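Long-range contacts in ecdysteroid-phosphate phosphatase (Bombyx mori, PDB 3C7T), which removes phosphate from ecdysteroid 22-phosphates, ecdysone 22-phosphate above all, to release the active moulting steroids, and also acts as a protein tyrosine phosphatase: residues A[118-123]-A[190-195]; A[164-169]-A[214-219]; A[9-14]-A[222-227]. One frame throughout, in Å; residues are numbered along the deposited sequence.

Interaction 1. Residues A[118-123]-A[190-195]; sequences LFEFKN and IGHAIT. With WO4 (tungstate(VI)ion), chain E.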
ATOM      1  N   LEU A 118      20.415  15.911   8.228  1.00 23.29           N
ATOM      2  CA  LEU A 118      20.016  14.728   7.467  1.00 23.23           C
ATOM      3  C   LEU A 118      19.525  15.017   6.047  1.00 23.21           C
ATOM      4  O   LEU A 118      19.265  14.077   5.286  1.00 22.65           O
ATOM      5  CB  LEU A 118      18.944  13.945   8.261  1.00 22.74           C
ATOM      6  CG  LEU A 118      19.370  13.403   9.642  1.00 23.94           C
ATOM      7  CD1 LEU A 118      18.192  12.707  10.286  1.00 24.66           C
ATOM      8  CD2 LEU A 118      20.583  12.465   9.543  1.00 23.46           C
ATOM      9  N   PHE A 119      19.406  16.294   5.672  1.00 23.47           N
ATOM     10  CA  PHE A 119      18.899  16.609   4.326  1.00 23.38           C
ATOM     11  C   PHE A 119      19.833  16.092   3.215  1.00 23.53           C
ATOM     12  O   PHE A 119      21.053  16.005   3.393  1.00 23.39           O
ATOM     13  CB  PHE A 119      18.569  18.109   4.167  1.00 22.66           C
ATOM     14  CG  PHE A 119      17.814  18.431   2.897  1.00 23.56           C
ATOM     15  CD1 PHE A 119      16.524  17.964   2.703  1.00 23.33           C
ATOM     16  CD2 PHE A 119      18.411  19.213   1.897  1.00 24.13           C
ATOM     17  CE1 PHE A 119      15.828  18.250   1.521  1.00 24.10           C
ATOM     18  CE2 PHE A 119      17.722  19.520   0.712  1.00 26.80           C
ATOM     19  CZ  PHE A 119      16.429  19.036   0.526  1.00 25.38           C
ATOM     20  N   GLU A 120      19.230  15.734   2.070  1.00 23.91           N
ATOM     21  CA  GLU A 120      19.939  15.200   0.922  1.00 24.28           C
ATOM     22  C   GLU A 120      20.993  16.190   0.408  1.00 24.81           C
ATOM     23  O   GLU A 120      21.014  17.355   0.805  1.00 24.75           O
ATOM     24  CB  GLU A 120      18.938  14.886  -0.196  1.00 24.69           C
ATOM     25  CG  GLU A 120      18.351  16.129  -0.865  1.00 26.03           C
ATOM     26  CD  GLU A 120      17.318  15.800  -1.934  1.00 30.39           C
ATOM     27  OE1 GLU A 120      16.973  14.596  -2.082  1.00 29.59           O
ATOM     28  OE2 GLU A 120      16.869  16.753  -2.640  1.00 34.42           O
ATOM     29  N   PHE A 121      21.863  15.703  -0.468  1.00 25.04           N
ATOM     30  CA  PHE A 121      22.908  16.509  -1.086  1.00 25.82           C
ATOM     31  C   PHE A 121      22.296  17.620  -1.931  1.00 26.72           C
ATOM     32  O   PHE A 121      21.451  17.364  -2.799  1.00 24.88           O
ATOM     33  CB  PHE A 121      23.797  15.565  -1.918  1.00 25.22           C
ATOM     34  CG  PHE A 121      24.903  16.238  -2.687  1.00 27.89           C
ATOM     35  CD1 PHE A 121      25.544  17.386  -2.212  1.00 28.12           C
ATOM     36  CD2 PHE A 121      25.346  15.664  -3.881  1.00 28.93           C
ATOM     37  CE1 PHE A 121      26.567  17.970  -2.941  1.00 29.12           C
ATOM     38  CE2 PHE A 121      26.364  16.240  -4.603  1.00 29.38           C
ATOM     39  CZ  PHE A 121      26.980  17.393  -4.126  1.00 30.43           C
ATOM     40  N   LYS A 122      22.729  18.851  -1.663  1.00 27.81           N
ATOM     41  CA  LYS A 122      22.394  20.013  -2.481  1.00 30.24           C
ATOM     42  C   LYS A 122      23.429  20.209  -3.598  1.00 31.33           C
ATOM     43  O   LYS A 122      24.411  20.951  -3.426  1.00 31.37           O
ATOM     44  CB  LYS A 122      22.308  21.268  -1.604  1.00 30.19           C
ATOM     45  CG  LYS A 122      21.244  21.184  -0.512  1.00 30.75           C
ATOM     46  CD  LYS A 122      21.223  22.441   0.335  1.00 31.95           C
ATOM     47  CE  LYS A 122      22.432  22.515   1.272  1.00 34.58           C
ATOM     48  NZ  LYS A 122      22.650  23.925   1.717  1.00 36.42           N
ATOM     49  N   ASN A 123      23.184  19.525  -4.721  1.00 33.07           N
ATOM     50  CA  ASN A 123      24.073  19.427  -5.888  1.00 34.87           C
ATOM     51  C   ASN A 123      23.901  20.601  -6.865  1.00 36.75           C
ATOM     52  O   ASN A 123      22.790  20.872  -7.331  1.00 36.19           O
ATOM     53  CB  ASN A 123      23.766  18.092  -6.599  1.00 34.66           C
ATOM     54  CG  ASN A 123      24.712  17.770  -7.767  1.00 36.08           C
ATOM     55  OD1 ASN A 123      25.486  18.606  -8.241  1.00 36.67           O
ATOM     56  ND2 ASN A 123      24.625  16.530  -8.248  1.00 36.96           N
ATOM     57  N   ILE A 190      15.630   8.969   9.715  1.00 20.02           N
ATOM     58  CA  ILE A 190      14.654   8.789   8.639  1.00 19.96           C
ATOM     59  C   ILE A 190      14.900   9.852   7.598  1.00 20.00           C
ATOM     60  O   ILE A 190      14.773  11.058   7.864  1.00 19.01           O
ATOM     61  CB  ILE A 190      13.218   8.789   9.174  1.00 20.27           C
ATOM     62  CG1 ILE A 190      13.062   7.578  10.107  1.00 22.96           C
ATOM     63  CG2 ILE A 190      12.206   8.763   7.995  1.00 20.13           C
ATOM     64  CD1 ILE A 190      11.831   7.578  11.001  1.00 25.86           C
ATOM     65  N   GLY A 191      15.297   9.405   6.412  1.00 19.66           N
ATOM     66  CA  GLY A 191      15.839  10.335   5.427  1.00 19.92           C
ATOM     67  C   GLY A 191      15.692   9.874   3.992  1.00 20.03           C
ATOM     68  O   GLY A 191      14.601   9.564   3.525  1.00 20.69           O
ATOM     69  N   HIS A 192      16.822   9.843   3.305  1.00 19.86           N
ATOM     70  CA  HIS A 192      16.894   9.725   1.859  1.00 19.74           C
ATOM     71  C   HIS A 192      17.620   8.409   1.544  1.00 19.98           C
ATOM     72  O   HIS A 192      18.042   7.719   2.467  1.00 20.68           O
ATOM     73  CB  HIS A 192      17.651  10.954   1.317  1.00 19.19           C
ATOM     74  CG  HIS A 192      17.015  12.261   1.698  1.00 18.10           C
ATOM     75  ND1 HIS A 192      15.933  12.795   1.026  1.00 19.34           N
ATOM     76  CD2 HIS A 192      17.295  13.119   2.706  1.00 20.22           C
ATOM     77  CE1 HIS A 192      15.576  13.929   1.607  1.00 21.90           C
ATOM     78  NE2 HIS A 192      16.398  14.154   2.621  1.00 22.25           N
ATOM     79  N   ALA A 193      17.772   8.057   0.268  1.00 22.28           N
ATOM     80  CA  ALA A 193      18.422   6.786  -0.112  1.00 22.33           C
ATOM     81  C   ALA A 193      19.854   6.725   0.439  1.00 23.63           C
ATOM     82  O   ALA A 193      20.296   5.683   0.950  1.00 24.31           O
ATOM     83  CB  ALA A 193      18.409   6.598  -1.624  1.00 22.67           C
ATOM     84  N   ILE A 194      20.532   7.877   0.396  1.00 22.92           N
ATOM     85  CA  ILE A 194      21.932   8.020   0.819  1.00 23.30           C
ATOM     86  C   ILE A 194      22.123   7.897   2.353  1.00 22.66           C
ATOM     87  O   ILE A 194      23.232   7.597   2.846  1.00 23.36           O
ATOM     88  CB  ILE A 194      22.490   9.367   0.262  1.00 23.37           C
ATOM     89  CG1 ILE A 194      24.019   9.476   0.383  1.00 26.05           C
ATOM     90  CG2 ILE A 194      21.786  10.573   0.907  1.00 23.34           C
ATOM     91  CD1 ILE A 194      24.774   8.354  -0.272  1.00 28.25           C
ATOM     92  N   THR A 195      21.041   8.108   3.107  1.00 22.40           N
ATOM     93  CA  THR A 195      21.069   8.104   4.573  1.00 21.97           C
ATOM     94  C   THR A 195      21.604   6.795   5.153  1.00 22.67           C
ATOM     95  O   THR A 195      22.329   6.793   6.176  1.00 21.49           O
ATOM     96  CB  THR A 195      19.676   8.420   5.151  1.00 22.67           C
ATOM     97  OG1 THR A 195      19.284   9.711   4.692  1.00 21.48           O
ATOM     98  CG2 THR A 195      19.677   8.405   6.718  1.00 22.33           C
TER
HETATM   99  W   WO4 E   1      14.871  10.353  -2.080  1.00 20.56           W
HETATM  100  O1  WO4 E   1      15.753   8.859  -1.228  1.00 20.07           O
HETATM  101  O2  WO4 E   1      16.365  10.932  -3.256  1.00 18.66           O
HETATM  102  O3  WO4 E   1      13.428  10.056  -3.411  1.00 13.35           O
HETATM  103  O4  WO4 E   1      14.566  11.955  -0.986  1.00 18.26           O
HETATM  104  O   HOH W   1      20.525  11.691   5.568  1.00 31.41           O
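Glu-120 lies across the imidazole of His-192. The histidine CB leaves the backbone on the side facing 118-123 and passes 3.8 Å from O1 of the tungstate. With chi1 at -58°, CG sits anti to the carbonyl carbon, which directs the ring toward 118-123 with one nitrogen left on the anion side. That nitrogen, ND1, donates a nearly straight bond of 2.6 Å to tungstate O4, at 169°, with the oxygen in the ring plane. CE1, next round the ring, lies 3.4 Å from the same tungstate O4. CD2 points the other way, its C-H edge 3.4 Å from the carbonyl O of Leu-118, also in plane. Over the centre of one face rests Glu-120 CB, a CH-pi contact only 5° off the ring normal. NE2, at the tip, is 3.8 Å from Phe-119 CD1 and is hydrogen-bonded to Ser-88 OG, which fixes the rotation of the ring. Histidine suits the place because its two nitrogens can serve the anion and the protein at once.

This is the second histidine of the histidine phosphatase fold, carried where strand 187-191 gives way to helix 193-204. The turn is pinned by His-192 N bonding to Thr-195 OG1, and the next backbone amide, Ala-193 N, donates to tungstate O1. The Thr-195 hydroxyl in turn donates to a water that bonds to Leu-118 O. Glu-120, its chain extended beyond CG, ends with OE1 3.7 Å from tungstate O4, while OE2 forms a salt bridge with Lys-128.

Interaction 2. Residues A[164-169]-A[214-219]; sequences EFFKRG and QPYEIG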
ATOM      1  N   GLU A 164      31.248  18.847   1.945  1.00 31.97           N
ATOM      2  CA  GLU A 164      30.422  19.588   2.898  1.00 31.58           C
ATOM      3  C   GLU A 164      29.143  18.821   3.226  1.00 30.25           C
ATOM      4  O   GLU A 164      28.677  18.819   4.374  1.00 30.04           O
ATOM      5  CB  GLU A 164      30.065  20.957   2.321  1.00 32.14           C
ATOM      6  CG  GLU A 164      31.214  21.965   2.367  1.00 34.50           C
ATOM      7  CD  GLU A 164      31.024  23.149   1.424  1.00 37.99           C
ATOM      8  OE1 GLU A 164      30.133  23.121   0.535  1.00 37.76           O
ATOM      9  OE2 GLU A 164      31.801  24.120   1.566  1.00 40.56           O
ATOM     10  N   PHE A 165      28.584  18.173   2.206  1.00 28.84           N
ATOM     11  CA  PHE A 165      27.385  17.364   2.395  1.00 27.39           C
ATOM     12  C   PHE A 165      27.650  16.218   3.358  1.00 26.51           C
ATOM     13  O   PHE A 165      26.918  16.054   4.344  1.00 27.14           O
ATOM     14  CB  PHE A 165      26.824  16.853   1.056  1.00 26.79           C
ATOM     15  CG  PHE A 165      25.963  15.630   1.193  1.00 26.11           C
ATOM     16  CD1 PHE A 165      24.694  15.714   1.770  1.00 24.66           C
ATOM     17  CD2 PHE A 165      26.416  14.391   0.753  1.00 25.10           C
ATOM     18  CE1 PHE A 165      23.899  14.577   1.912  1.00 24.30           C
ATOM     19  CE2 PHE A 165      25.599  13.234   0.900  1.00 22.44           C
ATOM     20  CZ  PHE A 165      24.365  13.346   1.483  1.00 22.56           C
ATOM     21  N   PHE A 166      28.696  15.439   3.098  1.00 25.21           N
ATOM     22  CA  PHE A 166      28.984  14.321   3.975  1.00 25.57           C
ATOM     23  C   PHE A 166      29.367  14.732   5.404  1.00 26.40           C
ATOM     24  O   PHE A 166      29.066  14.036   6.371  1.00 25.39           O
ATOM     25  CB  PHE A 166      30.010  13.379   3.351  1.00 25.34           C
ATOM     26  CG  PHE A 166      29.430  12.482   2.293  1.00 24.91           C
ATOM     27  CD1 PHE A 166      28.534  11.481   2.631  1.00 26.20           C
ATOM     28  CD2 PHE A 166      29.794  12.633   0.965  1.00 25.52           C
ATOM     29  CE1 PHE A 166      27.985  10.637   1.645  1.00 25.75           C
ATOM     30  CE2 PHE A 166      29.260  11.798  -0.033  1.00 26.75           C
ATOM     31  CZ  PHE A 166      28.354  10.802   0.314  1.00 25.55           C
ATOM     32  N   LYS A 167      30.015  15.884   5.525  1.00 26.43           N
ATOM     33  CA  LYS A 167      30.391  16.410   6.828  1.00 26.75           C
ATOM     34  C   LYS A 167      29.152  16.748   7.672  1.00 27.25           C
ATOM     35  O   LYS A 167      29.102  16.405   8.853  1.00 27.56           O
ATOM     36  CB  LYS A 167      31.302  17.636   6.640  1.00 26.89           C
ATOM     37  CG  LYS A 167      31.814  18.309   7.934  1.00 28.09           C
ATOM     38  CD  LYS A 167      32.556  17.338   8.826  1.00 31.32           C
ATOM     39  CE  LYS A 167      33.245  18.073   9.967  1.00 32.72           C
ATOM     40  NZ  LYS A 167      33.861  17.135  10.926  1.00 33.94           N
ATOM     41  N   ARG A 168      28.188  17.433   7.051  1.00 26.91           N
ATOM     42  CA  ARG A 168      26.862  17.721   7.596  1.00 27.51           C
ATOM     43  C   ARG A 168      26.255  16.468   8.213  1.00 27.06           C
ATOM     44  O   ARG A 168      25.894  16.439   9.388  1.00 26.72           O
ATOM     45  CB  ARG A 168      25.907  18.104   6.450  1.00 28.01           C
ATOM     46  CG  ARG A 168      25.861  19.535   6.037  1.00 29.37           C
ATOM     47  CD  ARG A 168      24.449  19.941   5.679  1.00 27.72           C
ATOM     48  NE  ARG A 168      24.061  19.624   4.306  1.00 28.38           N
ATOM     49  CZ  ARG A 168      23.137  18.723   3.958  1.00 29.04           C
ATOM     50  NH1 ARG A 168      22.502  18.005   4.878  1.00 27.56           N
ATOM     51  NH2 ARG A 168      22.845  18.543   2.680  1.00 25.86           N
ATOM     52  N   GLY A 169      26.110  15.435   7.382  1.00 26.46           N
ATOM     53  CA  GLY A 169      25.436  14.201   7.798  1.00 25.39           C
ATOM     54  C   GLY A 169      26.129  13.517   8.961  1.00 25.99           C
ATOM     55  O   GLY A 169      25.480  13.050   9.910  1.00 24.06           O
ATOM     56  N   GLN A 214      36.385   3.145   3.944  1.00 51.27           N
ATOM     57  CA  GLN A 214      36.007   3.687   2.647  1.00 49.63           C
ATOM     58  C   GLN A 214      35.653   5.179   2.693  1.00 47.79           C
ATOM     59  O   GLN A 214      34.816   5.595   3.506  1.00 47.28           O
ATOM     60  CB  GLN A 214      34.823   2.883   2.116  1.00 50.05           C
ATOM     61  CG  GLN A 214      35.178   1.899   1.022  1.00 52.03           C
ATOM     62  CD  GLN A 214      34.507   2.246  -0.302  1.00 54.62           C
ATOM     63  OE1 GLN A 214      33.939   1.370  -0.970  1.00 55.77           O
ATOM     64  NE2 GLN A 214      34.546   3.530  -0.677  1.00 54.72           N
ATOM     65  N   PRO A 215      36.303   5.992   1.830  1.00 46.21           N
ATOM     66  CA  PRO A 215      35.904   7.385   1.662  1.00 44.85           C
ATOM     67  C   PRO A 215      34.441   7.440   1.236  1.00 43.42           C
ATOM     68  O   PRO A 215      33.970   6.528   0.549  1.00 43.37           O
ATOM     69  CB  PRO A 215      36.803   7.875   0.520  1.00 44.86           C
ATOM     70  CG  PRO A 215      37.994   6.997   0.583  1.00 45.64           C
ATOM     71  CD  PRO A 215      37.464   5.655   0.982  1.00 46.27           C
ATOM     72  N   TYR A 216      33.734   8.480   1.671  1.00 41.57           N
ATOM     73  CA  TYR A 216      32.345   8.709   1.286  1.00 39.94           C
ATOM     74  C   TYR A 216      32.221   8.932  -0.230  1.00 39.50           C
ATOM     75  O   TYR A 216      33.036   9.640  -0.825  1.00 38.74           O
ATOM     76  CB  TYR A 216      31.802   9.936   2.005  1.00 39.29           C
ATOM     77  CG  TYR A 216      31.539   9.793   3.491  1.00 38.13           C
ATOM     78  CD1 TYR A 216      30.527   8.956   3.963  1.00 37.38           C
ATOM     79  CD2 TYR A 216      32.263  10.551   4.422  1.00 37.14           C
ATOM     80  CE1 TYR A 216      30.257   8.843   5.328  1.00 36.02           C
ATOM     81  CE2 TYR A 216      32.001  10.448   5.791  1.00 36.40           C
ATOM     82  CZ  TYR A 216      30.998   9.589   6.234  1.00 36.67           C
ATOM     83  OH  TYR A 216      30.716   9.469   7.571  1.00 35.88           O
ATOM     84  N   GLU A 217      31.187   8.336  -0.829  1.00 39.17           N
ATOM     85  CA  GLU A 217      30.984   8.336  -2.282  1.00 39.22           C
ATOM     86  C   GLU A 217      29.517   8.529  -2.607  1.00 38.07           C
ATOM     87  O   GLU A 217      28.683   7.742  -2.154  1.00 38.48           O
ATOM     88  CB  GLU A 217      31.332   6.963  -2.859  1.00 39.43           C
ATOM     89  CG  GLU A 217      32.743   6.740  -3.291  1.00 43.31           C
ATOM     90  CD  GLU A 217      32.867   5.447  -4.084  1.00 48.36           C
ATOM     91  OE1 GLU A 217      32.504   4.363  -3.554  1.00 50.15           O
ATOM     92  OE2 GLU A 217      33.317   5.512  -5.249  1.00 51.68           O
ATOM     93  N   ILE A 218      29.193   9.537  -3.414  1.00 36.66           N
ATOM     94  CA  ILE A 218      27.889   9.565  -4.066  1.00 35.65           C
ATOM     95  C   ILE A 218      28.074   8.669  -5.299  1.00 34.83           C
ATOM     96  O   ILE A 218      29.019   8.848  -6.078  1.00 35.05           O
ATOM     97  CB  ILE A 218      27.456  11.017  -4.480  1.00 35.89           C
ATOM     98  CG1 ILE A 218      27.057  11.858  -3.252  1.00 36.12           C
ATOM     99  CG2 ILE A 218      26.331  10.996  -5.520  1.00 35.50           C
ATOM    100  CD1 ILE A 218      25.620  11.640  -2.740  1.00 38.10           C
ATOM    101  N   GLY A 219      27.206   7.690  -5.468  1.00 33.69           N
ATOM    102  CA  GLY A 219      27.305   6.862  -6.671  1.00 32.06           C
ATOM    103  C   GLY A 219      28.082   5.584  -6.450  1.00 30.74           C
ATOM    104  O   GLY A 219      28.468   4.921  -7.411  1.00 29.26           O
TER
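Phe-166 and Tyr-216 lie with their ring planes only 9° apart, but slid so far along each other that the rings barely overlap, their centroids 4.7 Å apart. The slide puts CB of Tyr-216 over the centre of the Phe-166 ring, 3.4 Å from its centroid, and CB of Phe-166 in turn over the face of the tyrosine ring. Each residue thus offers a methylene to the other's pi cloud. Both rings take the same first torsion, CG anti to the carbonyl carbon (chi1 -77° in Phe-166), and between helix 162-179 and the loop they lie nearly parallel but displaced.

Phe-165 turns differently: its chi1 of 157° swings the ring back beside its own carbonyl carbon, where CE2 comes over the face of Phe-166 opposite Tyr-216. Ile-218 brings its CG1 arm against both phenylalanines: CG1 is 3.9 Å from Phe-166 CE2 and CD1 4.0 Å from Phe-165 CE2. A branched aliphatic chain suits the place, its CG1-CD1 arm long enough to touch both rings.

The contact fastens the loop between helix 193-204 and strand 230-235 to helix 162-179, with Gln-198 of the neighbouring helix also against both phenylalanines. At the far end of the tyrosine, OH is hydrogen-bonded to Glu-170 one turn along the helix. Between the segments themselves the grip is wholly apolar, so the loop is held by shape and dispersion, while the polar end of Tyr-216 is secured by the helix.

Interaction 3. Residues A[9-14]-A[222-227]; sequences ALRHGE and LLKVPY. With WO4 (tungstate(VI)ion), chain E.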
ATOM      1  N   ALA A   9      18.498   3.222   9.913  1.00 19.73           N
ATOM      2  CA  ALA A   9      18.384   4.279   8.907  1.00 18.71           C
ATOM      3  C   ALA A   9      17.300   3.817   7.949  1.00 18.82           C
ATOM      4  O   ALA A   9      17.255   2.639   7.556  1.00 17.54           O
ATOM      5  CB  ALA A   9      19.672   4.484   8.159  1.00 19.83           C
ATOM      6  N   LEU A  10      16.408   4.735   7.630  1.00 17.83           N
ATOM      7  CA  LEU A  10      15.227   4.399   6.831  1.00 17.48           C
ATOM      8  C   LEU A  10      15.035   5.408   5.701  1.00 17.38           C
ATOM      9  O   LEU A  10      14.966   6.613   5.959  1.00 18.42           O
ATOM     10  CB  LEU A  10      14.010   4.388   7.759  1.00 17.52           C
ATOM     11  CG  LEU A  10      12.610   4.071   7.223  1.00 17.52           C
ATOM     12  CD1 LEU A  10      12.518   2.602   6.766  1.00 19.20           C
ATOM     13  CD2 LEU A  10      11.586   4.318   8.274  1.00 19.02           C
ATOM     14  N   ARG A  11      14.936   4.939   4.452  1.00 17.00           N
ATOM     15  CA  ARG A  11      14.536   5.845   3.354  1.00 16.77           C
ATOM     16  C   ARG A  11      13.031   6.183   3.468  1.00 18.09           C
ATOM     17  O   ARG A  11      12.222   5.364   3.944  1.00 17.77           O
ATOM     18  CB  ARG A  11      14.833   5.220   1.969  1.00 17.88           C
ATOM     19  CG  ARG A  11      14.679   6.207   0.821  1.00 17.74           C
ATOM     20  CD  ARG A  11      14.820   5.528  -0.539  1.00 17.34           C
ATOM     21  NE  ARG A  11      14.497   6.456  -1.602  1.00 16.91           N
ATOM     22  CZ  ARG A  11      14.020   6.087  -2.797  1.00 19.01           C
ATOM     23  NH1 ARG A  11      13.792   4.805  -3.093  1.00 19.74           N
ATOM     24  NH2 ARG A  11      13.722   7.003  -3.695  1.00 20.46           N
ATOM     25  N   HIS A  12      12.654   7.379   3.025  1.00 16.69           N
ATOM     26  CA  HIS A  12      11.257   7.786   3.029  1.00 16.67           C
ATOM     27  C   HIS A  12      10.430   6.821   2.151  1.00 17.04           C
ATOM     28  O   HIS A  12      10.983   6.067   1.329  1.00 16.78           O
ATOM     29  CB  HIS A  12      11.154   9.197   2.466  1.00 16.02           C
ATOM     30  CG  HIS A  12      11.711   9.311   1.082  1.00 14.90           C
ATOM     31  ND1 HIS A  12      11.065   8.799  -0.032  1.00 14.17           N
ATOM     32  CD2 HIS A  12      12.870   9.850   0.638  1.00 16.75           C
ATOM     33  CE1 HIS A  12      11.806   9.034  -1.103  1.00 18.79           C
ATOM     34  NE2 HIS A  12      12.915   9.652  -0.718  1.00 13.91           N
ATOM     35  N   GLY A  13       9.103   6.858   2.312  1.00 17.14           N
ATOM     36  CA  GLY A  13       8.214   6.013   1.534  1.00 16.38           C
ATOM     37  C   GLY A  13       7.939   6.624   0.168  1.00 17.18           C
ATOM     38  O   GLY A  13       8.557   7.624  -0.221  1.00 16.25           O
ATOM     39  N   GLU A  14       6.998   6.017  -0.554  1.00 15.93           N
ATOM     40  CA  GLU A  14       6.627   6.419  -1.925  1.00 16.54           C
ATOM     41  C   GLU A  14       6.237   7.892  -2.023  1.00 15.24           C
ATOM     42  O   GLU A  14       5.420   8.372  -1.239  1.00 14.41           O
ATOM     43  CB  GLU A  14       5.450   5.553  -2.408  1.00 16.80           C
ATOM     44  CG  GLU A  14       4.964   5.882  -3.821  1.00 17.70           C
ATOM     45  CD  GLU A  14       3.822   4.992  -4.281  1.00 23.66           C
ATOM     46  OE1 GLU A  14       2.658   5.191  -3.844  1.00 23.93           O
ATOM     47  OE2 GLU A  14       4.093   4.103  -5.121  1.00 23.92           O
ATOM     48  N   LEU A 222      24.559   1.875  -8.328  1.00 24.90           N
ATOM     49  CA  LEU A 222      23.908   2.439  -9.505  1.00 22.73           C
ATOM     50  C   LEU A 222      22.459   2.831  -9.245  1.00 22.42           C
ATOM     51  O   LEU A 222      21.948   3.785  -9.838  1.00 21.80           O
ATOM     52  CB  LEU A 222      23.980   1.450 -10.665  1.00 23.28           C
ATOM     53  CG  LEU A 222      23.441   1.905 -12.025  1.00 21.57           C
ATOM     54  CD1 LEU A 222      24.107   3.181 -12.553  1.00 21.09           C
ATOM     55  CD2 LEU A 222      23.644   0.753 -13.010  1.00 21.28           C
ATOM     56  N   LEU A 223      21.801   2.072  -8.367  1.00 22.29           N
ATOM     57  CA  LEU A 223      20.391   2.265  -8.050  1.00 22.47           C
ATOM     58  C   LEU A 223      20.200   2.721  -6.616  1.00 22.27           C
ATOM     59  O   LEU A 223      20.996   2.372  -5.746  1.00 23.05           O
ATOM     60  CB  LEU A 223      19.649   0.948  -8.248  1.00 22.97           C
ATOM     61  CG  LEU A 223      19.733   0.317  -9.626  1.00 24.10           C
ATOM     62  CD1 LEU A 223      18.855  -0.910  -9.623  1.00 24.64           C
ATOM     63  CD2 LEU A 223      19.270   1.303 -10.710  1.00 25.64           C
ATOM     64  N   LYS A 224      19.162   3.518  -6.374  1.00 21.99           N
ATOM     65  CA  LYS A 224      18.792   3.909  -5.017  1.00 21.31           C
ATOM     66  C   LYS A 224      18.182   2.725  -4.308  1.00 21.45           C
ATOM     67  O   LYS A 224      17.476   1.917  -4.937  1.00 21.30           O
ATOM     68  CB  LYS A 224      17.761   5.038  -5.023  1.00 21.02           C
ATOM     69  CG  LYS A 224      18.315   6.381  -5.366  1.00 21.93           C
ATOM     70  CD  LYS A 224      17.254   7.495  -5.330  1.00 21.92           C
ATOM     71  CE  LYS A 224      17.939   8.857  -5.456  1.00 24.21           C
ATOM     72  NZ  LYS A 224      17.118  10.070  -5.670  1.00 22.85           N
ATOM     73  N   VAL A 225      18.436   2.635  -3.005  1.00 20.63           N
ATOM     74  CA  VAL A 225      17.743   1.651  -2.171  1.00 21.18           C
ATOM     75  C   VAL A 225      16.220   1.882  -2.302  1.00 20.89           C
ATOM     76  O   VAL A 225      15.787   3.014  -2.557  1.00 21.16           O
ATOM     77  CB  VAL A 225      18.209   1.710  -0.702  1.00 21.91           C
ATOM     78  CG1 VAL A 225      19.735   1.447  -0.616  1.00 20.53           C
ATOM     79  CG2 VAL A 225      17.848   3.031  -0.051  1.00 20.30           C
ATOM     80  N   PRO A 226      15.415   0.817  -2.148  1.00 21.07           N
ATOM     81  CA  PRO A 226      13.952   0.925  -2.294  1.00 20.37           C
ATOM     82  C   PRO A 226      13.280   1.861  -1.285  1.00 19.15           C
ATOM     83  O   PRO A 226      13.866   2.199  -0.258  1.00 18.98           O
ATOM     84  CB  PRO A 226      13.487  -0.507  -2.043  1.00 21.64           C
ATOM     85  CG  PRO A 226      14.691  -1.363  -2.378  1.00 21.35           C
ATOM     86  CD  PRO A 226      15.832  -0.569  -1.884  1.00 21.13           C
ATOM     87  N   TYR A 227      12.045   2.261  -1.570  1.00 17.59           N
ATOM     88  CA  TYR A 227      11.300   3.065  -0.601  1.00 18.28           C
ATOM     89  C   TYR A 227      11.215   2.334   0.724  1.00 18.13           C
ATOM     90  O   TYR A 227      10.982   1.111   0.746  1.00 18.15           O
ATOM     91  CB  TYR A 227       9.894   3.286  -1.109  1.00 18.70           C
ATOM     92  CG  TYR A 227       9.728   4.232  -2.287  1.00 18.04           C
ATOM     93  CD1 TYR A 227      10.288   5.519  -2.267  1.00 20.02           C
ATOM     94  CD2 TYR A 227       8.911   3.883  -3.363  1.00 19.25           C
ATOM     95  CE1 TYR A 227      10.069   6.406  -3.316  1.00 18.72           C
ATOM     96  CE2 TYR A 227       8.685   4.769  -4.432  1.00 19.86           C
ATOM     97  CZ  TYR A 227       9.279   6.034  -4.393  1.00 21.40           C
ATOM     98  OH  TYR A 227       9.055   6.935  -5.413  1.00 26.57           O
TER
HETATM   99  W   WO4 E   1      14.871  10.353  -2.080  1.00 20.56           W
HETATM  100  O1  WO4 E   1      15.753   8.859  -1.228  1.00 20.07           O
HETATM  101  O2  WO4 E   1      16.365  10.932  -3.256  1.00 18.66           O
HETATM  102  O3  WO4 E   1      13.428  10.056  -3.411  1.00 13.35           O
HETATM  103  O4  WO4 E   1      14.566  11.955  -0.986  1.00 18.26           O
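His-12 NE2 points straight at a metal centre, 2.5 Å from the tungsten of the bound tungstate, while its ring edge meets that of Tyr-227. His-12 is the residue that becomes phosphorylated at this position of the ring, so the tungstate is consistent with a mimic of the phosphoryl group in transfer. ND1 donates to Gly-13 O (2.8 Å, 172°), almost in the ring plane, fixing the ring's rotation and leaving NE2 to face the anion.

Arg-11, its chain extended from CG to NE, reaches the same anion: NE donates to tungstate O1 at 2.7 Å and NH2 to O3. Tyr-227 CD1 lies over one face of the guanidinium and Lys-224 CD over the other, while NH1 makes a weak bond to Val-225 O. Lys-224 NZ donates a hydrogen bond of 2.7 Å to tungstate O2. Tyr-227 also lays its ring over Glu-14 CA, 3.4 Å from its centroid, and Ser-251 of the second subunit packs on it.

This strand-end Arg-His-Gly is the signature of histidine phosphatases. With arginine and lysine donors gathered round it, the pocket is suited to a doubly charged oxyanion, and probably steadies charge building up during phosphoryl transfer.

How the interactions relate
Interactions 1 and 3 meet at one tungstate and supply most of its shell, with Arg-15 and Arg-92 adding further bonds. Their centres are 10 Å apart, and strands 187-191 and 5-11 are neighbours in the sheet: Gly-191 N lies 2.8 Å from Leu-10 O and Gly-191 O 3.0 Å from His-12 N, probable hydrogen bonds that set the two active-site histidines side by side. Interaction 2 stands back from the anion, Ile-218 about 9 Å from it at nearest side-chain approach. It reaches interaction 1 through Arg-168, whose NH2 and NH1 lie 2.9 Å from Glu-120 O and Phe-119 O respectively. Residues 214-219 lead on to 222-227, joining interactions 2 and 3.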